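Local coordinates for sensor-type histidine kinase PrrB (Mycobacterium tuberculosis, PDB 1YSR), which uses ATP to phosphorylate a histidine as the sensor kinase of the PrrB/PrrA two-component system, this chain being its C-terminal ATP-binding domain, at residues T129-N134 / V143-G148. Sequence-based numbering, arbitrary orientation.
Sequences TASLEN and VLRLPG
T129 and S131 form antiparallel hydrogen-bonded pairs with R145 and V143, flanking the non-hydrogen-bonded pair A130–L144; the strand axes run at 157°. Each outer pair closes a two-bond ring, T129 N to R145 O at 3.0 Å and R145 N to T129 O at 2.8 Å in one of them. On the face bearing T129, S131, V143 and R145, a water joins the two strands: it donates to V143 O (3.0 Å) and hydrogen-bonds T129 OG1 and S131 OG. Both hydroxyls reach it because chi1 near +60° sets each oxygen between its backbone N and carbonyl carbon. R145, bent at chi3, folds its guanidinium over V143, whose CG1 lies 3.7 Å from the plane, beneath its centre. E133 OE2 meets R145 NH2 at the guanidinium edge (2.9 Å), a salt bridge with a weak, bent hydrogen bond, while R145 NH1 forms a second salt bridge with E79 and E133 OE1 one with R141. This charged layer probably shields V143 from solvent. On the other face, A130 CB touches L144 CD2 at 3.6 Å, and both pack on V119 of helix 117-125. The hairpin belongs to the alpha/beta sandwich of the HATPase domain, strand 129-134 at the sheet edge and strand 140-147 joined to strand 77-84.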
loop_
_atom_site.group_PDB
_atom_site.type_symbol
_atom_site.label_atom_id
_atom_site.label_comp_id
_atom_site.label_asym_id
_atom_site.label_seq_id
_atom_site.Cartn_x
_atom_site.Cartn_y
_atom_site.Cartn_z
ATOM N N THR A 129 -8.839 -16.498 2.429
ATOM C CA THR A 129 -8.495 -17.411 3.514
ATOM C C THR A 129 -7.007 -17.342 3.819
ATOM O O THR A 129 -6.234 -16.934 2.958
ATOM C CB THR A 129 -8.816 -18.845 3.114
ATOM O OG1 THR A 129 -8.104 -19.170 1.898
ATOM C CG2 THR A 129 -10.324 -18.973 2.830
ATOM N N ALA A 130 -6.644 -17.662 5.069
ATOM C CA ALA A 130 -5.241 -17.851 5.434
ATOM C C ALA A 130 -5.066 -19.309 5.896
ATOM O O ALA A 130 -5.906 -19.843 6.602
ATOM C CB ALA A 130 -4.868 -16.909 6.513
ATOM N N SER A 131 -3.987 -19.949 5.471
ATOM C CA SER A 131 -3.726 -21.299 5.959
ATOM C C SER A 131 -2.253 -21.552 6.034
ATOM O O SER A 131 -1.439 -20.796 5.479
ATOM C CB SER A 131 -4.392 -22.290 5.046
ATOM O OG SER A 131 -3.935 -22.061 3.759
ATOM N N LEU A 132 -1.919 -22.639 6.725
ATOM C CA LEU A 132 -0.521 -23.058 6.861
ATOM C C LEU A 132 -0.253 -24.378 6.142
ATOM O O LEU A 132 -1.109 -25.314 6.090
ATOM C CB LEU A 132 -0.179 -23.181 8.334
ATOM C CG LEU A 132 0.141 -21.862 9.058
ATOM C CD1 LEU A 132 -0.085 -21.957 10.521
ATOM C CD2 LEU A 132 1.619 -21.445 8.780
ATOM N N GLU A 133 0.927 -24.417 5.550
ATOM C CA GLU A 133 1.435 -25.566 4.776
ATOM C C GLU A 133 2.878 -25.750 5.179
ATOM O O GLU A 133 3.413 -24.975 5.988
ATOM C CB GLU A 133 1.393 -25.271 3.293
ATOM C CG GLU A 133 0.018 -25.138 2.756
ATOM C CD GLU A 133 -0.005 -24.785 1.285
ATOM O OE1 GLU A 133 1.085 -24.740 0.657
ATOM O OE2 GLU A 133 -1.114 -24.544 0.767
ATOM N N ASN A 134 3.514 -26.816 4.667
ATOM C CA ASN A 134 4.911 -27.033 4.973
ATOM C C ASN A 134 5.740 -26.370 3.870
ATOM O O ASN A 134 5.418 -26.474 2.696
ATOM C CB ASN A 134 5.244 -28.536 5.123
ATOM C CG ASN A 134 5.003 -29.076 6.561
ATOM O OD1 ASN A 134 4.216 -28.518 7.367
ATOM N ND2 ASN A 134 5.688 -30.180 6.878
ATOM N N VAL A 143 -0.124 -19.091 3.647
ATOM C CA VAL A 143 -0.661 -18.795 2.369
ATOM C C VAL A 143 -1.937 -18.009 2.530
ATOM O O VAL A 143 -2.850 -18.431 3.232
ATOM C CB VAL A 143 -0.986 -20.051 1.511
ATOM C CG1 VAL A 143 -1.325 -19.578 0.122
ATOM C CG2 VAL A 143 0.191 -20.974 1.404
ATOM N N LEU A 144 -1.998 -16.855 1.886
ATOM C CA LEU A 144 -3.247 -16.048 1.947
ATOM C C LEU A 144 -3.810 -16.096 0.594
ATOM O O LEU A 144 -3.127 -15.755 -0.344
ATOM C CB LEU A 144 -2.954 -14.595 2.211
ATOM C CG LEU A 144 -2.323 -14.083 3.462
ATOM C CD1 LEU A 144 -3.028 -12.754 3.725
ATOM C CD2 LEU A 144 -2.494 -15.040 4.584
ATOM N N ARG A 145 -5.046 -16.552 0.461
ATOM C CA ARG A 145 -5.663 -16.642 -0.838
ATOM C C ARG A 145 -6.789 -15.619 -0.951
ATOM O O ARG A 145 -7.788 -15.731 -0.264
ATOM C CB ARG A 145 -6.188 -18.043 -1.067
ATOM C CG ARG A 145 -5.096 -19.052 -1.262
ATOM C CD ARG A 145 -5.653 -20.438 -1.496
ATOM N NE ARG A 145 -4.980 -21.440 -0.686
ATOM C CZ ARG A 145 -3.892 -22.072 -1.082
ATOM N NH1 ARG A 145 -3.382 -21.776 -2.259
ATOM N NH2 ARG A 145 -3.314 -22.979 -0.324
ATOM N N LEU A 146 -6.598 -14.649 -1.835
ATOM C CA LEU A 146 -7.443 -13.483 -1.912
ATOM C C LEU A 146 -8.075 -13.310 -3.286
ATOM O O LEU A 146 -7.387 -13.485 -4.300
ATOM C CB LEU A 146 -6.674 -12.222 -1.565
ATOM C CG LEU A 146 -5.962 -12.185 -0.239
ATOM C CD1 LEU A 146 -5.272 -10.852 -0.042
ATOM C CD2 LEU A 146 -6.830 -12.562 0.947
ATOM N N PRO A 147 -9.400 -13.012 -3.302
ATOM C CA PRO A 147 -10.098 -12.881 -4.559
ATOM C C PRO A 147 -9.710 -11.627 -5.301
ATOM O O PRO A 147 -9.488 -10.565 -4.684
ATOM C CB PRO A 147 -11.564 -12.826 -4.152
ATOM C CG PRO A 147 -11.597 -12.315 -2.806
ATOM C CD PRO A 147 -10.327 -12.917 -2.156
ATOM N N GLY A 148 -9.621 -11.777 -6.619
ATOM C CA GLY A 148 -9.242 -10.690 -7.497
ATOM C C GLY A 148 -10.424 -9.758 -7.717
ATOM O O GLY A 148 -11.552 -10.044 -7.271
HETATM O O HOH W 1 -5.220 -19.879 2.138
#